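Local coordinates for protein phosphoethanolamine N-methyltransferase 1 (Haemonchus contortus, PDB 4KRG) that catalyses the methylation of phosphoethanolamine with S-adenosylmethionine as methyl donor, probably an early step of nematode phosphocholine biosynthesis, at residues T322-N327 and D347-F352; N313-A318 and T340-Q345. All coordinates share one frame; numbering follows the deposited sequence.

Contact 1 (T322-N327 and D347-F352); sequences TCNVWN and DQRVRF. With BOG (octyl beta-D-glucopyranoside), chain E.
V325 N donates to R349 O at 2.8 Å in a fairly straight bond (166°), and the C-H on N324 CA adds only a weak, bent contact to the same oxygen. Parallel pairing then runs on through R351, whose N binds V325 O at 2.8 Å and whose O receives the N-H of N327. Strands 324-329 and 350-354 are the two arms of a beta-alpha-beta unit closed by helix 332-345, a topology in keeping with a Rossmann-like, methyltransferase-type domain. Just before the second strand, a type I turn and an Asx turn on D347 organise R349. R349 NE and NH2 meet D347 side-on, one to each carboxylate oxygen; R349 NH2 lies 2.6 Å from D347 OD2. That grip steadies a chain whose CG lies 3.2 Å from N324 OD1, the two side chains crossing at about a right angle; a water joins this OD1 to Q348 NE2. R351 bends at chi2 (-72°), which turns its guanidinium back onto Q348 O, reached by NE and NH2 from opposite faces of the peptide plane. R351 CB rests 3.6 Å from W326 CE3, while the octyl glucoside tail ends over one guanidinium face. Beyond the polar turn, N327 CB packs 3.5 Å from F352 CD1 on the face shared with V325 and V350. At the other end of the strand pair C323 O is buried beside R349 CB without a polar partner.

Contact 2 (N313-A318 and T340-Q345); sequences NSHLLA and TKANNQ. With BOG (octyl beta-D-glucopyranoside), chain F.
Direct polar contact between these helices is slight: K341 NZ makes a weak hydrogen bond of 3.1 Å to N313 OD1. The lysine reaches it because its chain is fully extended, with CG anti to the backbone N (chi1 -177°). The same N313 oxygen caps helix 314-321 by accepting from L316 N, which sits above its carbonyl plane and not on a lone pair; the amide nitrogen is held elsewhere, by D280.

Waters carry most of the remaining polar traffic. One is gathered in by three nitrogens, accepting from H315 N and from K341 NZ and lying 2.7 Å from H315 ND1. A second lies 2.6 Å from H315 NE2 and donates to A342 O. Both waters sit in the plane of the imidazole, at its edge, and together they fix its rotation. The nearby lysine charge might disfavour a protonated imidazole.

With the short axes 12.0 Å apart and inclined at 39°, helices 314-321 and 332-345 do not mesh as a close pair. Both cover the face of strand 350-354 that carries V350 and F352, in a half of the enzyme whose topology is consistent with a Rossmann-like fold: H315 packs on both residues, A342 on F352, and long side chains span the interval.

Van der Waals contact centres on the H315 ring. Q345 CG makes a CH-pi contact over one face, 4.0 Å from the centroid, while A342 CA meets the ring at its edge. K341 slides past in the opposite direction, its CE 3.4 Å from H315 ND1. Elsewhere L316 CD2 touches an octyl glucoside tail, 3.6 Å from C6'.

The two contacts illustrate how chemistry follows position in an alpha/beta layer. Contact 1 is the buried one, an edge-by-edge union of two strands made chiefly by regular backbone bonds; contact 2 is only partly buried and joins the helices above those strands through side chains and water. They share elements: helix 332-345 connects the strands of contact 1, and helix 314-321 runs directly into the first of them. V325 and V350 form a floor under A318, while H315 stands on V350 and F352. The other face, where N324 and R351 lie, meets a separate detergent molecule, so each contact borders its own octyl glucoside.

Contact 1 (T322-N327 and D347-F352)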
ATOM      1  N   THR A 322       4.834 -20.740 -13.550  1.00 23.00           N
ATOM      2  CA  THR A 322       4.429 -21.318 -12.269  1.00 22.22           C
ATOM      3  C   THR A 322       5.260 -20.756 -11.142  1.00 23.87           C
ATOM      4  O   THR A 322       5.829 -21.507 -10.352  1.00 27.30           O
ATOM      5  CB  THR A 322       4.569 -22.847 -12.259  1.00 26.38           C
ATOM      6  OG1 THR A 322       5.951 -23.204 -12.366  1.00 29.01           O
ATOM      7  CG2 THR A 322       3.798 -23.448 -13.413  1.00 29.36           C
ATOM      8  N   CYS A 323       5.334 -19.432 -11.079  1.00 23.50           N
ATOM      9  CA  CYS A 323       6.175 -18.756 -10.107  1.00 21.29           C
ATOM     10  C   CYS A 323       5.367 -17.742  -9.318  1.00 19.72           C
ATOM     11  O   CYS A 323       4.269 -17.373  -9.724  1.00 17.46           O
ATOM     12  CB  CYS A 323       7.328 -18.041 -10.814  1.00 22.30           C
ATOM     13  SG  CYS A 323       6.828 -16.626 -11.831  1.00 22.50           S
ATOM     14  N   ASN A 324       5.914 -17.296  -8.193  1.00 16.70           N
ATOM     15  CA  ASN A 324       5.301 -16.224  -7.428  1.00 14.71           C
ATOM     16  C   ASN A 324       5.923 -14.899  -7.850  1.00 15.94           C
ATOM     17  O   ASN A 324       7.070 -14.864  -8.287  1.00 16.91           O
ATOM     18  CB  ASN A 324       5.506 -16.457  -5.932  1.00 17.09           C
ATOM     19  CG  ASN A 324       5.111 -17.857  -5.496  1.00 19.82           C
ATOM     20  OD1 ASN A 324       4.074 -18.379  -5.903  1.00 18.51           O
ATOM     21  ND2 ASN A 324       5.947 -18.476  -4.666  1.00 22.75           N
ATOM     22  N   VAL A 325       5.176 -13.808  -7.735  1.00 14.39           N
ATOM     23  CA  VAL A 325       5.670 -12.527  -8.223  1.00 16.62           C
ATOM     24  C   VAL A 325       5.383 -11.409  -7.225  1.00 16.74           C
ATOM     25  O   VAL A 325       4.279 -11.325  -6.684  1.00 15.73           O
ATOM     26  CB  VAL A 325       5.043 -12.150  -9.597  1.00 15.71           C
ATOM     27  CG1 VAL A 325       5.497 -10.762 -10.037  1.00 19.43           C
ATOM     28  CG2 VAL A 325       5.380 -13.176 -10.663  1.00 13.57           C
ATOM     29  N   TRP A 326       6.396 -10.584  -6.965  1.00 14.05           N
ATOM     30  CA  TRP A 326       6.212  -9.308  -6.289  1.00 14.10           C
ATOM     31  C   TRP A 326       6.497  -8.186  -7.284  1.00 14.50           C
ATOM     32  O   TRP A 326       7.611  -8.060  -7.786  1.00 15.51           O
ATOM     33  CB  TRP A 326       7.141  -9.177  -5.083  1.00 13.75           C
ATOM     34  CG  TRP A 326       6.974  -7.865  -4.384  1.00 13.90           C
ATOM     35  CD1 TRP A 326       7.626  -6.701  -4.657  1.00 13.72           C
ATOM     36  CD2 TRP A 326       6.081  -7.592  -3.300  1.00 13.11           C
ATOM     37  NE1 TRP A 326       7.197  -5.710  -3.801  1.00 14.71           N
ATOM     38  CE2 TRP A 326       6.252  -6.227  -2.960  1.00 15.05           C
ATOM     39  CE3 TRP A 326       5.166  -8.355  -2.577  1.00 14.25           C
ATOM     40  CZ2 TRP A 326       5.534  -5.624  -1.924  1.00 17.26           C
ATOM     41  CZ3 TRP A 326       4.457  -7.757  -1.551  1.00 16.90           C
ATOM     42  CH2 TRP A 326       4.644  -6.401  -1.234  1.00 16.93           C
ATOM     43  N   ASN A 327       5.484  -7.374  -7.563  1.00 12.39           N
ATOM     44  CA  ASN A 327       5.580  -6.331  -8.570  1.00 11.23           C
ATOM     45  C   ASN A 327       5.465  -4.980  -7.884  1.00 13.26           C
ATOM     46  O   ASN A 327       4.439  -4.665  -7.274  1.00 14.81           O
ATOM     47  CB  ASN A 327       4.461  -6.522  -9.598  1.00 13.73           C
ATOM     48  CG  ASN A 327       4.503  -5.515 -10.752  1.00 16.90           C
ATOM     49  OD1 ASN A 327       5.141  -4.459 -10.685  1.00 16.97           O
ATOM     50  ND2 ASN A 327       3.787  -5.840 -11.811  1.00 12.96           N
ATOM     51  N   ASP A 347      -5.226 -14.958  -8.297  1.00 15.17           N
ATOM     52  CA  ASP A 347      -4.034 -15.803  -8.296  1.00 14.58           C
ATOM     53  C   ASP A 347      -3.162 -15.330  -7.142  1.00 16.49           C
ATOM     54  O   ASP A 347      -2.516 -14.281  -7.233  1.00 15.67           O
ATOM     55  CB  ASP A 347      -3.268 -15.673  -9.613  1.00 13.51           C
ATOM     56  CG  ASP A 347      -2.097 -16.643  -9.711  1.00 15.63           C
ATOM     57  OD1 ASP A 347      -1.615 -17.110  -8.658  1.00 16.70           O
ATOM     58  OD2 ASP A 347      -1.654 -16.945 -10.843  1.00 17.54           O
ATOM     59  N   GLN A 348      -3.138 -16.112  -6.066  1.00 15.82           N
ATOM     60  CA  GLN A 348      -2.488 -15.710  -4.827  1.00 13.49           C
ATOM     61  C   GLN A 348      -0.968 -15.605  -4.959  1.00 13.99           C
ATOM     62  O   GLN A 348      -0.293 -15.046  -4.092  1.00 18.08           O
ATOM     63  CB  GLN A 348      -2.870 -16.666  -3.690  1.00 14.87           C
ATOM     64  CG  GLN A 348      -2.356 -18.087  -3.859  1.00 17.06           C
ATOM     65  CD  GLN A 348      -0.942 -18.282  -3.325  1.00 17.33           C
ATOM     66  OE1 GLN A 348      -0.546 -17.668  -2.330  1.00 17.62           O
ATOM     67  NE2 GLN A 348      -0.176 -19.136  -3.990  1.00 18.74           N
ATOM     68  N   ARG A 349      -0.434 -16.137  -6.048  1.00 14.99           N
ATOM     69  CA  ARG A 349       0.997 -16.083  -6.287  1.00 14.26           C
ATOM     70  C   ARG A 349       1.469 -14.684  -6.674  1.00 14.54           C
ATOM     71  O   ARG A 349       2.662 -14.399  -6.622  1.00 15.02           O
ATOM     72  CB  ARG A 349       1.383 -17.074  -7.381  1.00 12.97           C
ATOM     73  CG  ARG A 349       1.061 -18.524  -7.064  1.00 13.52           C
ATOM     74  CD  ARG A 349       1.321 -19.391  -8.269  1.00 16.64           C
ATOM     75  NE  ARG A 349       0.453 -19.005  -9.377  1.00 18.55           N
ATOM     76  CZ  ARG A 349       0.421 -19.602 -10.563  1.00 20.40           C
ATOM     77  NH1 ARG A 349       1.212 -20.637 -10.822  1.00 22.57           N
ATOM     78  NH2 ARG A 349      -0.411 -19.158 -11.496  1.00 17.79           N
ATOM     79  N   VAL A 350       0.532 -13.822  -7.067  1.00 12.44           N
ATOM     80  CA  VAL A 350       0.877 -12.491  -7.569  1.00 13.11           C
ATOM     81  C   VAL A 350       0.582 -11.435  -6.517  1.00 14.86           C
ATOM     82  O   VAL A 350      -0.528 -11.374  -5.991  1.00 15.79           O
ATOM     83  CB  VAL A 350       0.106 -12.142  -8.867  1.00 14.51           C
ATOM     84  CG1 VAL A 350       0.462 -10.744  -9.335  1.00 13.63           C
ATOM     85  CG2 VAL A 350       0.430 -13.135  -9.958  1.00 16.08           C
ATOM     86  N   ARG A 351       1.585 -10.617  -6.202  1.00 12.60           N
ATOM     87  CA  ARG A 351       1.452  -9.584  -5.178  1.00 11.58           C
ATOM     88  C   ARG A 351       1.990  -8.262  -5.708  1.00 13.24           C
ATOM     89  O   ARG A 351       2.892  -8.246  -6.538  1.00 19.02           O
ATOM     90  CB  ARG A 351       2.221  -9.976  -3.910  1.00 13.85           C
ATOM     91  CG  ARG A 351       1.960 -11.378  -3.405  1.00 14.85           C
ATOM     92  CD  ARG A 351       0.595 -11.530  -2.805  1.00 14.20           C
ATOM     93  NE  ARG A 351       0.272 -12.926  -2.516  1.00 13.96           N
ATOM     94  CZ  ARG A 351       0.499 -13.532  -1.357  1.00 17.04           C
ATOM     95  NH1 ARG A 351       1.052 -12.868  -0.348  1.00 18.37           N
ATOM     96  NH2 ARG A 351       0.165 -14.804  -1.204  1.00 18.53           N
ATOM     97  N   PHE A 352       1.432  -7.155  -5.234  1.00 12.14           N
ATOM     98  CA  PHE A 352       1.904  -5.830  -5.620  1.00 13.37           C
ATOM     99  C   PHE A 352       2.189  -5.019  -4.376  1.00 13.14           C
ATOM    100  O   PHE A 352       1.615  -5.264  -3.320  1.00 14.10           O
ATOM    101  CB  PHE A 352       0.852  -5.088  -6.459  1.00 14.54           C
ATOM    102  CG  PHE A 352       0.522  -5.766  -7.751  1.00 13.78           C
ATOM    103  CD1 PHE A 352       1.174  -5.409  -8.925  1.00 13.31           C
ATOM    104  CD2 PHE A 352      -0.439  -6.773  -7.796  1.00 14.34           C
ATOM    105  CE1 PHE A 352       0.874  -6.051 -10.131  1.00 12.48           C
ATOM    106  CE2 PHE A 352      -0.738  -7.416  -8.990  1.00 14.94           C
ATOM    107  CZ  PHE A 352      -0.080  -7.053 -10.158  1.00 14.51           C
TER
HETATM  108  C1  BOG E 503      12.517 -15.308  -0.856  1.00 18.49           C
HETATM  109  O1  BOG E 503      11.626 -14.344  -0.428  1.00 18.22           O
HETATM  110  C2  BOG E 503      13.286 -15.895   0.311  1.00 18.14           C
HETATM  111  O2  BOG E 503      14.083 -14.874   0.888  1.00 19.41           O
HETATM  112  C3  BOG E 503      14.160 -17.011  -0.150  1.00 21.18           C
HETATM  113  O3  BOG E 503      14.839 -17.606   0.991  1.00 24.13           O
HETATM  114  C4  BOG E 503      13.381 -18.056  -0.882  1.00 21.53           C
HETATM  115  O4  BOG E 503      14.259 -19.085  -1.383  1.00 22.18           O
HETATM  116  C5  BOG E 503      12.617 -17.442  -2.046  1.00 19.98           C
HETATM  117  O5  BOG E 503      11.747 -16.355  -1.572  1.00 18.40           O
HETATM  118  C6  BOG E 503      11.780 -18.444  -2.708  1.00 19.16           C
HETATM  119  O6  BOG E 503      11.948 -18.295  -4.083  1.00 24.76           O
HETATM  120  C1' BOG E 503      11.445 -13.299  -1.382  1.00 16.56           C
HETATM  121  C2' BOG E 503      10.468 -12.264  -0.766  1.00 17.13           C
HETATM  122  C3' BOG E 503       9.151 -12.901  -0.355  1.00 16.51           C
HETATM  123  C4' BOG E 503       7.955 -12.492  -0.954  1.00 16.44           C
HETATM  124  C5' BOG E 503       6.813 -13.533  -1.127  1.00 30.34           C
HETATM  125  C6' BOG E 503       5.504 -12.923  -1.643  1.00 29.96           C
HETATM  126  C7' BOG E 503       5.367 -12.954  -3.185  1.00 31.31           C
HETATM  127  C8' BOG E 503       4.332 -13.932  -3.624  1.00 30.69           C
HETATM  128  O   HOH W   1       2.697 -20.072  -4.180  1.00 18.25           O

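Contact 2 (N313-A318 and T340-Q345)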
ATOM      1  N   ASN A 313       3.453  -7.996 -17.411  1.00 14.98           N
ATOM      2  CA  ASN A 313       2.226  -8.731 -17.130  1.00 14.91           C
ATOM      3  C   ASN A 313       2.526  -9.805 -16.094  1.00 15.22           C
ATOM      4  O   ASN A 313       2.779 -10.965 -16.432  1.00 14.90           O
ATOM      5  CB  ASN A 313       1.678  -9.352 -18.414  1.00 15.32           C
ATOM      6  CG  ASN A 313       0.296  -9.931 -18.244  1.00 16.35           C
ATOM      7  OD1 ASN A 313      -0.176 -10.135 -17.122  1.00 15.73           O
ATOM      8  ND2 ASN A 313      -0.367 -10.204 -19.365  1.00 18.56           N
ATOM      9  N   SER A 314       2.502  -9.400 -14.829  1.00 14.03           N
ATOM     10  CA  SER A 314       2.909 -10.269 -13.734  1.00 14.34           C
ATOM     11  C   SER A 314       1.995 -11.478 -13.578  1.00 16.10           C
ATOM     12  O   SER A 314       2.427 -12.540 -13.124  1.00 14.82           O
ATOM     13  CB  SER A 314       2.998  -9.471 -12.430  1.00 13.01           C
ATOM     14  OG  SER A 314       4.111  -8.593 -12.460  1.00 12.53           O
ATOM     15  N   HIS A 315       0.730 -11.321 -13.952  1.00 14.31           N
ATOM     16  CA  HIS A 315      -0.183 -12.447 -13.903  1.00 14.40           C
ATOM     17  C   HIS A 315       0.194 -13.493 -14.937  1.00 15.94           C
ATOM     18  O   HIS A 315       0.199 -14.682 -14.640  1.00 15.44           O
ATOM     19  CB  HIS A 315      -1.635 -11.997 -14.040  1.00 16.78           C
ATOM     20  CG  HIS A 315      -2.229 -11.535 -12.745  1.00 16.24           C
ATOM     21  ND1 HIS A 315      -2.193 -10.223 -12.333  1.00 16.32           N
ATOM     22  CD2 HIS A 315      -2.842 -12.227 -11.755  1.00 16.79           C
ATOM     23  CE1 HIS A 315      -2.769 -10.119 -11.151  1.00 17.40           C
ATOM     24  NE2 HIS A 315      -3.174 -11.320 -10.775  1.00 18.73           N
ATOM     25  N   LEU A 316       0.539 -13.050 -16.139  1.00 16.83           N
ATOM     26  CA  LEU A 316       0.980 -13.978 -17.173  1.00 17.39           C
ATOM     27  C   LEU A 316       2.318 -14.612 -16.792  1.00 18.72           C
ATOM     28  O   LEU A 316       2.558 -15.792 -17.054  1.00 20.50           O
ATOM     29  CB  LEU A 316       1.087 -13.265 -18.520  1.00 16.91           C
ATOM     30  CG  LEU A 316       1.540 -14.156 -19.672  1.00 14.53           C
ATOM     31  CD1 LEU A 316       0.485 -15.217 -19.938  1.00 17.95           C
ATOM     32  CD2 LEU A 316       1.794 -13.326 -20.908  1.00 18.23           C
ATOM     33  N   LEU A 317       3.184 -13.825 -16.164  1.00 17.73           N
ATOM     34  CA  LEU A 317       4.452 -14.338 -15.679  1.00 16.51           C
ATOM     35  C   LEU A 317       4.214 -15.499 -14.721  1.00 16.39           C
ATOM     36  O   LEU A 317       4.697 -16.597 -14.947  1.00 18.57           O
ATOM     37  CB  LEU A 317       5.240 -13.233 -14.987  1.00 17.26           C
ATOM     38  CG  LEU A 317       6.696 -13.570 -14.689  1.00 19.64           C
ATOM     39  CD1 LEU A 317       7.437 -13.825 -15.976  1.00 22.18           C
ATOM     40  CD2 LEU A 317       7.353 -12.430 -13.927  1.00 21.42           C
ATOM     41  N   ALA A 318       3.445 -15.253 -13.666  1.00 16.37           N
ATOM     42  CA  ALA A 318       3.126 -16.292 -12.695  1.00 16.68           C
ATOM     43  C   ALA A 318       2.454 -17.508 -13.328  1.00 20.82           C
ATOM     44  O   ALA A 318       2.699 -18.645 -12.926  1.00 22.44           O
ATOM     45  CB  ALA A 318       2.253 -15.732 -11.599  1.00 15.46           C
ATOM     46  N   THR A 340      -6.918  -3.863  -8.456  1.00 16.17           N
ATOM     47  CA  THR A 340      -8.193  -4.218  -9.064  1.00 16.82           C
ATOM     48  C   THR A 340      -8.050  -5.500  -9.885  1.00 15.28           C
ATOM     49  O   THR A 340      -8.832  -6.435  -9.734  1.00 14.48           O
ATOM     50  CB  THR A 340      -8.724  -3.070  -9.918  1.00 13.72           C
ATOM     51  OG1 THR A 340      -8.937  -1.937  -9.069  1.00 13.86           O
ATOM     52  CG2 THR A 340     -10.033  -3.455 -10.577  1.00 15.24           C
ATOM     53  N   LYS A 341      -7.025  -5.552 -10.724  1.00 15.88           N
ATOM     54  CA  LYS A 341      -6.744  -6.757 -11.495  1.00 14.59           C
ATOM     55  C   LYS A 341      -6.505  -7.965 -10.581  1.00 16.47           C
ATOM     56  O   LYS A 341      -7.053  -9.040 -10.817  1.00 17.62           O
ATOM     57  CB  LYS A 341      -5.551  -6.548 -12.433  1.00 15.79           C
ATOM     58  CG  LYS A 341      -5.290  -7.768 -13.312  1.00 14.15           C
ATOM     59  CD  LYS A 341      -4.085  -7.625 -14.228  1.00 17.41           C
ATOM     60  CE  LYS A 341      -3.924  -8.927 -15.016  1.00 20.09           C
ATOM     61  NZ  LYS A 341      -2.849  -8.919 -16.060  1.00 23.51           N
ATOM     62  N   ALA A 342      -5.714  -7.776  -9.526  1.00 14.13           N
ATOM     63  CA  ALA A 342      -5.386  -8.868  -8.615  1.00 14.34           C
ATOM     64  C   ALA A 342      -6.630  -9.489  -7.982  1.00 15.70           C
ATOM     65  O   ALA A 342      -6.725 -10.703  -7.851  1.00 16.29           O
ATOM     66  CB  ALA A 342      -4.395  -8.404  -7.537  1.00 12.83           C
ATOM     67  N   ASN A 343      -7.593  -8.655  -7.602  1.00 13.23           N
ATOM     68  CA  ASN A 343      -8.813  -9.160  -6.981  1.00 15.59           C
ATOM     69  C   ASN A 343      -9.701  -9.930  -7.939  1.00 17.94           C
ATOM     70  O   ASN A 343     -10.397 -10.862  -7.543  1.00 18.91           O
ATOM     71  CB  ASN A 343      -9.613  -8.022  -6.353  1.00 15.84           C
ATOM     72  CG  ASN A 343      -9.386  -7.914  -4.874  1.00 17.88           C
ATOM     73  OD1 ASN A 343      -8.301  -8.212  -4.379  1.00 19.12           O
ATOM     74  ND2 ASN A 343     -10.413  -7.497  -4.151  1.00 19.41           N
ATOM     75  N   ASN A 344      -9.692  -9.530  -9.203  1.00 16.92           N
ATOM     76  CA  ASN A 344     -10.495 -10.223 -10.191  1.00 17.75           C
ATOM     77  C   ASN A 344      -9.859 -11.538 -10.637  1.00 18.56           C
ATOM     78  O   ASN A 344     -10.557 -12.524 -10.833  1.00 21.56           O
ATOM     79  CB  ASN A 344     -10.813  -9.304 -11.367  1.00 22.55           C
ATOM     80  CG  ASN A 344     -11.775  -8.186 -10.980  1.00 30.22           C
ATOM     81  OD1 ASN A 344     -12.731  -8.401 -10.222  1.00 32.11           O
ATOM     82  ND2 ASN A 344     -11.518  -6.982 -11.485  1.00 30.27           N
ATOM     83  N   GLN A 345      -8.535 -11.566 -10.756  1.00 15.73           N
ATOM     84  CA  GLN A 345      -7.849 -12.788 -11.165  1.00 15.45           C
ATOM     85  C   GLN A 345      -7.797 -13.835 -10.054  1.00 17.30           C
ATOM     86  O   GLN A 345      -7.952 -15.026 -10.311  1.00 18.72           O
ATOM     87  CB  GLN A 345      -6.444 -12.478 -11.679  1.00 14.93           C
ATOM     88  CG  GLN A 345      -6.431 -11.492 -12.833  1.00 17.87           C
ATOM     89  CD  GLN A 345      -7.157 -12.009 -14.061  1.00 23.27           C
ATOM     90  OE1 GLN A 345      -7.064 -13.189 -14.399  1.00 28.22           O
ATOM     91  NE2 GLN A 345      -7.889 -11.128 -14.734  1.00 23.77           N
TER
HETATM   92  C1  BOG F 504       6.460 -21.090 -20.893  1.00130.70           C
HETATM   93  O1  BOG F 504       5.868 -20.314 -21.883  1.00130.37           O
HETATM   94  C2  BOG F 504       5.597 -22.309 -20.626  1.00130.55           C
HETATM   95  O2  BOG F 504       4.357 -21.878 -20.077  1.00130.10           O
HETATM   96  C3  BOG F 504       6.247 -23.278 -19.698  1.00130.81           C
HETATM   97  O3  BOG F 504       5.418 -24.473 -19.621  1.00131.09           O
HETATM   98  C4  BOG F 504       7.622 -23.654 -20.143  1.00130.57           C
HETATM   99  O4  BOG F 504       8.271 -24.453 -19.130  1.00130.53           O
HETATM  100  C5  BOG F 504       8.489 -22.430 -20.402  1.00130.59           C
HETATM  101  O5  BOG F 504       7.842 -21.466 -21.319  1.00130.83           O
HETATM  102  C6  BOG F 504       9.754 -22.873 -20.995  1.00130.44           C
HETATM  103  O6  BOG F 504      10.806 -22.450 -20.175  1.00130.08           O
HETATM  104  C1' BOG F 504       5.913 -18.910 -21.607  1.00130.26           C
HETATM  105  C2' BOG F 504       5.070 -18.119 -22.652  1.00 45.02           C
HETATM  106  C3' BOG F 504       5.309 -16.615 -22.550  1.00 43.83           C
HETATM  107  C4' BOG F 504       5.247 -15.984 -21.300  1.00 42.56           C
HETATM  108  C5' BOG F 504       6.130 -14.741 -20.972  1.00 43.49           C
HETATM  109  C6' BOG F 504       5.314 -13.594 -20.358  1.00 43.78           C
HETATM  110  C7' BOG F 504       6.174 -12.382 -19.914  1.00 22.10           C
HETATM  111  C8' BOG F 504       5.558 -11.636 -18.777  1.00 22.80           C
HETATM  112  O   HOH W   2      -0.850  -8.720 -14.153  1.00 16.27           O
HETATM  113  O   HOH W   3      -4.186 -11.967  -8.416  1.00 20.30           O